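Local structure of possible membrane-associated serine protease (Mycobacterium tuberculosis, 3K6Z) at residues Arg51-Ala56 / Val85-Leu90; Thr125-Arg130 / Ile156-Glu161. The protein is a membrane-associated serine protease, this chain being its trypsin-like catalytic domain, and is probably required for resistance to acid and oxidative stress. All coordinates share one frame; numbering follows the deposited sequence.

Contact 1: Arg51-Ala56 / Val85-Leu90; sequences RVMTNA and VDVAIL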
loop_
_atom_site.group_PDB
_atom_site.type_symbol
_atom_site.label_atom_id
_atom_site.label_comp_id
_atom_site.label_asym_id
_atom_site.label_seq_id
_atom_site.Cartn_x
_atom_site.Cartn_y
_atom_site.Cartn_z
ATOM N N ARG A 51 -23.503 -14.005 -2.207
ATOM C CA ARG A 51 -22.528 -12.951 -1.889
ATOM C C ARG A 51 -21.285 -13.553 -1.248
ATOM O O ARG A 51 -21.375 -14.299 -0.262
ATOM C CB ARG A 51 -23.135 -11.885 -0.970
ATOM C CG ARG A 51 -24.278 -11.058 -1.588
ATOM C CD ARG A 51 -23.802 -10.243 -2.785
ATOM N NE ARG A 51 -24.869 -9.459 -3.408
ATOM C CZ ARG A 51 -25.676 -9.897 -4.374
ATOM N NH1 ARG A 51 -25.568 -11.135 -4.844
ATOM N NH2 ARG A 51 -26.605 -9.087 -4.870
ATOM N N VAL A 52 -20.134 -13.197 -1.811
ATOM C CA VAL A 52 -18.835 -13.714 -1.424
ATOM C C VAL A 52 -17.922 -12.557 -0.993
ATOM O O VAL A 52 -17.730 -11.590 -1.747
ATOM C CB VAL A 52 -18.183 -14.478 -2.599
ATOM C CG1 VAL A 52 -16.737 -14.863 -2.292
ATOM C CG2 VAL A 52 -19.000 -15.736 -2.926
ATOM N N MET A 53 -17.363 -12.662 0.213
ATOM C CA MET A 53 -16.333 -11.718 0.644
ATOM C C MET A 53 -14.957 -12.209 0.234
ATOM O O MET A 53 -14.657 -13.402 0.319
ATOM C CB MET A 53 -16.373 -11.498 2.147
ATOM C CG MET A 53 -15.350 -10.461 2.606
ATOM S SD MET A 53 -15.545 -10.077 4.342
ATOM C CE MET A 53 -17.023 -9.070 4.273
ATOM N N THR A 54 -14.118 -11.281 -0.210
ATOM C CA THR A 54 -12.754 -11.612 -0.591
ATOM C C THR A 54 -11.829 -10.418 -0.364
ATOM O O THR A 54 -12.250 -9.410 0.187
ATOM C CB THR A 54 -12.680 -12.124 -2.063
ATOM O OG1 THR A 54 -11.349 -12.592 -2.346
ATOM C CG2 THR A 54 -13.092 -11.023 -3.073
ATOM N N ASN A 55 -10.574 -10.581 -0.766
ATOM C CA ASN A 55 -9.536 -9.543 -0.721
ATOM C C ASN A 55 -9.765 -8.554 -1.867
ATOM O O ASN A 55 -9.852 -8.953 -3.027
ATOM C CB ASN A 55 -8.159 -10.233 -0.842
ATOM C CG ASN A 55 -6.996 -9.254 -1.009
ATOM O OD1 ASN A 55 -7.072 -8.097 -0.594
ATOM N ND2 ASN A 55 -5.894 -9.738 -1.610
ATOM N N ALA A 56 -9.879 -7.261 -1.544
ATOM C CA ALA A 56 -10.015 -6.227 -2.574
ATOM C C ALA A 56 -8.916 -6.316 -3.637
ATOM O O ALA A 56 -9.167 -6.090 -4.813
ATOM C CB ALA A 56 -10.026 -4.830 -1.933
ATOM N N VAL A 85 -10.510 0.390 1.035
ATOM C CA VAL A 85 -11.039 -0.741 1.812
ATOM C C VAL A 85 -10.370 -2.056 1.377
ATOM O O VAL A 85 -10.218 -2.306 0.179
ATOM C CB VAL A 85 -12.596 -0.791 1.698
ATOM C CG1 VAL A 85 -13.165 -2.064 2.294
ATOM C CG2 VAL A 85 -13.211 0.430 2.398
ATOM N N ASP A 86 -9.980 -2.886 2.349
ATOM C CA ASP A 86 -9.170 -4.097 2.095
ATOM C C ASP A 86 -9.969 -5.310 1.614
ATOM O O ASP A 86 -9.389 -6.280 1.093
ATOM C CB ASP A 86 -8.422 -4.518 3.359
ATOM C CG ASP A 86 -7.387 -3.508 3.798
ATOM O OD1 ASP A 86 -7.406 -3.144 4.997
ATOM O OD2 ASP A 86 -6.572 -3.080 2.952
ATOM N N VAL A 87 -11.281 -5.265 1.831
ATOM C CA VAL A 87 -12.166 -6.347 1.428
ATOM C C VAL A 87 -13.143 -5.897 0.353
ATOM O O VAL A 87 -13.498 -4.714 0.256
ATOM C CB VAL A 87 -12.966 -6.939 2.617
ATOM C CG1 VAL A 87 -12.031 -7.576 3.643
ATOM C CG2 VAL A 87 -13.879 -5.885 3.262
ATOM N N ALA A 88 -13.588 -6.859 -0.444
ATOM C CA ALA A 88 -14.572 -6.599 -1.462
ATOM C C ALA A 88 -15.666 -7.649 -1.360
ATOM O O ALA A 88 -15.456 -8.724 -0.791
ATOM C CB ALA A 88 -13.935 -6.621 -2.833
ATOM N N ILE A 89 -16.832 -7.312 -1.898
ATOM C CA ILE A 89 -17.957 -8.241 -1.929
ATOM C C ILE A 89 -18.250 -8.554 -3.390
ATOM O O ILE A 89 -18.358 -7.637 -4.206
ATOM C CB ILE A 89 -19.218 -7.636 -1.267
ATOM C CG1 ILE A 89 -18.909 -7.063 0.126
ATOM C CG2 ILE A 89 -20.354 -8.675 -1.192
ATOM C CD1 ILE A 89 -18.379 -8.061 1.126
ATOM N N LEU A 90 -18.374 -9.850 -3.701
ATOM C CA LEU A 90 -18.699 -10.324 -5.047
ATOM C C LEU A 90 -20.140 -10.815 -5.106
ATOM O O LEU A 90 -20.602 -11.476 -4.176
ATOM C CB LEU A 90 -17.762 -11.471 -5.466
ATOM C CG LEU A 90 -16.247 -11.261 -5.357
ATOM C CD1 LEU A 90 -15.527 -12.518 -5.822
ATOM C CD2 LEU A 90 -15.841 -10.059 -6.202
#

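Contact 2: Thr125-Arg130 / Ile156-Glu161; sequences TATPAR and IRADVE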
loop_
_atom_site.group_PDB
_atom_site.type_symbol
_atom_site.label_atom_id
_atom_site.label_comp_id
_atom_site.label_asym_id
_atom_site.label_seq_id
_atom_site.Cartn_x
_atom_site.Cartn_y
_atom_site.Cartn_z
ATOM N N THR A 125 -7.169 -26.170 0.762
ATOM C CA THR A 125 -6.403 -26.672 1.900
ATOM C C THR A 125 -6.722 -25.921 3.186
ATOM O O THR A 125 -6.902 -24.697 3.185
ATOM C CB THR A 125 -4.849 -26.738 1.659
ATOM O OG1 THR A 125 -4.171 -25.765 2.459
ATOM C CG2 THR A 125 -4.469 -26.594 0.194
ATOM N N ALA A 126 -6.804 -26.687 4.268
ATOM C CA ALA A 126 -6.962 -26.152 5.606
ATOM C C ALA A 126 -5.580 -26.072 6.225
ATOM O O ALA A 126 -4.877 -27.088 6.352
ATOM C CB ALA A 126 -7.868 -27.043 6.439
ATOM N N THR A 127 -5.196 -24.854 6.594
ATOM C CA THR A 127 -3.887 -24.599 7.196
ATOM C C THR A 127 -4.065 -24.393 8.697
ATOM O O THR A 127 -4.663 -23.403 9.116
ATOM C CB THR A 127 -3.214 -23.371 6.550
ATOM O OG1 THR A 127 -3.073 -23.599 5.145
ATOM C CG2 THR A 127 -1.834 -23.127 7.150
ATOM N N PRO A 128 -3.568 -25.345 9.516
ATOM C CA PRO A 128 -3.662 -25.224 10.969
ATOM C C PRO A 128 -3.030 -23.925 11.426
ATOM O O PRO A 128 -1.980 -23.532 10.911
ATOM C CB PRO A 128 -2.820 -26.404 11.471
ATOM C CG PRO A 128 -2.917 -27.401 10.393
ATOM C CD PRO A 128 -2.875 -26.588 9.127
ATOM N N ALA A 129 -3.663 -23.261 12.382
ATOM C CA ALA A 129 -3.141 -21.994 12.866
ATOM C C ALA A 129 -3.375 -21.825 14.360
ATOM O O ALA A 129 -4.119 -22.599 14.977
ATOM C CB ALA A 129 -3.766 -20.842 12.088
ATOM N N ARG A 130 -2.726 -20.813 14.935
ATOM C CA ARG A 130 -2.929 -20.452 16.328
ATOM C C ARG A 130 -2.859 -18.938 16.475
ATOM O O ARG A 130 -2.004 -18.297 15.873
ATOM C CB ARG A 130 -1.878 -21.120 17.220
ATOM C CG ARG A 130 -2.257 -21.132 18.699
ATOM C CD ARG A 130 -1.214 -21.807 19.583
ATOM N NE ARG A 130 -1.052 -23.234 19.298
ATOM C CZ ARG A 130 -1.849 -24.197 19.757
ATOM N NH1 ARG A 130 -2.894 -23.916 20.531
ATOM N NH2 ARG A 130 -1.601 -25.458 19.431
ATOM N N ILE A 156 -1.239 -14.351 13.575
ATOM C CA ILE A 156 -1.410 -15.784 13.788
ATOM C C ILE A 156 -0.108 -16.519 13.496
ATOM O O ILE A 156 0.745 -16.024 12.756
ATOM C CB ILE A 156 -2.557 -16.367 12.916
ATOM C CG1 ILE A 156 -2.239 -16.220 11.414
ATOM C CG2 ILE A 156 -3.904 -15.716 13.281
ATOM C CD1 ILE A 156 -3.217 -16.967 10.476
ATOM N N ARG A 157 0.041 -17.694 14.099
ATOM C CA ARG A 157 1.081 -18.611 13.694
ATOM C C ARG A 157 0.483 -19.608 12.707
ATOM O O ARG A 157 -0.418 -20.373 13.060
ATOM C CB ARG A 157 1.669 -19.341 14.899
ATOM C CG ARG A 157 2.693 -20.356 14.486
ATOM C CD ARG A 157 3.529 -20.812 15.643
ATOM N NE ARG A 157 4.535 -21.749 15.168
ATOM C CZ ARG A 157 5.487 -22.279 15.922
ATOM N NH1 ARG A 157 5.571 -21.967 17.207
ATOM N NH2 ARG A 157 6.354 -23.128 15.386
ATOM N N ALA A 158 1.000 -19.599 11.478
ATOM C CA ALA A 158 0.467 -20.421 10.386
ATOM C C ALA A 158 1.340 -20.369 9.136
ATOM O O ALA A 158 1.989 -19.359 8.863
ATOM C CB ALA A 158 -0.949 -19.977 10.033
ATOM N N ASP A 159 1.322 -21.453 8.364
ATOM C CA ASP A 159 2.004 -21.490 7.071
ATOM C C ASP A 159 1.138 -20.873 5.969
ATOM O O ASP A 159 0.730 -21.570 5.037
ATOM C CB ASP A 159 2.347 -22.930 6.690
ATOM C CG ASP A 159 3.538 -23.483 7.451
ATOM O OD1 ASP A 159 4.355 -22.694 7.968
ATOM O OD2 ASP A 159 3.661 -24.725 7.509
ATOM N N VAL A 160 0.872 -19.570 6.073
ATOM C CA VAL A 160 0.044 -18.872 5.085
ATOM C C VAL A 160 0.742 -18.726 3.731
ATOM O O VAL A 160 1.964 -18.841 3.632
ATOM C CB VAL A 160 -0.478 -17.480 5.584
ATOM C CG1 VAL A 160 -1.689 -17.657 6.504
ATOM C CG2 VAL A 160 0.624 -16.681 6.260
ATOM N N GLU A 161 -0.054 -18.483 2.696
ATOM C CA GLU A 161 0.438 -18.300 1.339
ATOM C C GLU A 161 -0.512 -17.321 0.644
ATOM O O GLU A 161 -1.691 -17.247 1.002
ATOM C CB GLU A 161 0.489 -19.648 0.621
ATOM C CG GLU A 161 1.437 -19.716 -0.557
ATOM C CD GLU A 161 0.787 -19.330 -1.876
ATOM O OE1 GLU A 161 -0.434 -19.527 -2.039
ATOM O OE2 GLU A 161 1.509 -18.840 -2.762
HETATM O O HOH W 1 -1.569 -22.020 3.583
HETATM O O HOH W 2 0.321 -24.014 9.497
#

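Contact 1: Arg51-Ala56 / Val85-Leu90
V52 and L90 exchange two backbone hydrogen bonds, L90 N to V52 O at 2.7 Å and V52 N to L90 O at 3.0 Å. T54 and A88 form the next such pair, T54 N to A88 O and A88 N to T54 O, each bond 2.9 Å. A fifth bond, from A56 N to D86 O (2.9 Å), carries the antiparallel pairing past strand 51-55 into the start of helix 56-59. Between the hydrogen-bonded pairs, M53 CA directs a CA-H...O contact of 3.4 Å to A88 O. The two strands are neighbours in the N-terminal barrel of the chymotrypsin fold, and their pairing sets the backbone of D86, a predicted triad member, against the start of helix 56-59, which carries the predicted catalytic H57. In this inactive form D86 OD1 makes a salt bridge with R151. Apolar contacts fall on both faces. M53 reaches out with CG opposite its backbone N (chi1 -177°), then bends at its last torsion to lay CE on I89 CD1 at 3.6 Å. On the other face, T54 CG2 meets the branch point of L90 (CG, 3.9 Å), with I29 against both side chains, while T54 OG1 bonds T43 O. Polar side-chain bonds gather at N55: OD1 caps H57 N, and ND2 bonds S165 OG and Y143 O of the second subunit.

Contact 2: Thr125-Arg130 / Ile156-Glu161
The flat groups that meet here are the peptide groups on both sides of R130 and of R157, joined through N-H and C=O: R157 N approaches R130 O nearly end-on at 2.8 Å, and R130 N reaches R157 O at 3.0 Å within the carbonyl plane, though its N-H is bent to 145°. This antiparallel pair belongs to the long beta hairpin of strands 125-142 and 150-158 in the C-terminal barrel of the chymotrypsin fold, near the open end of its arms. On one face of the sheet two methyls pack together, A129 CB lying 3.6 Å from A158 CB. I156 CD1 rests against A129 CB at 4.2 Å, and I156 also touches V115 of strand 112-117. On the other face the R130 and R157 side chains start out together, but their guanidinium groups lead away from the contact. R130 NH1 bonds G110 O and makes a salt bridge with D112, its NH2 bonds S8 O, and R157 NH1 bonds V6 O, so both arginines hold the N-terminal stretch. Beyond A158 the arms part as D159 forms the centre of an inverse gamma turn, closed by a weak bond from V160 N to A158 O. T127 faces this turn: chi1 of -59° sets OG1 beside the backbone N and CG2 opposite it, 3.7 Å from D159 O. OG1 meets a water within bonding reach of D159 O as well. A second water spans the widening gap, donating to P128 O at 2.7 Å and accepting from D159 N at 3.0 Å.

Overall arrangement
From the N terminus the chain builds one barrel and then the other. Contact 1 closes first: after strand 51-55, helix 56-59 and strands 65-68 and 73-80 intervene before strand 87-91 returns to pair with it, joining the third and sixth strands of the N-terminal barrel. Contact 2 opens only after this loop has closed, and joins the second and third strands of the C-terminal barrel at the open end of a long hairpin, far from its connecting loop. The two loops are therefore in series, neither nested nor crossed. The centres of contact 1 and contact 2 are 20 Å apart, on opposite sides of the chain's centre. The predicted catalytic S165 follows in sequence after contact 2.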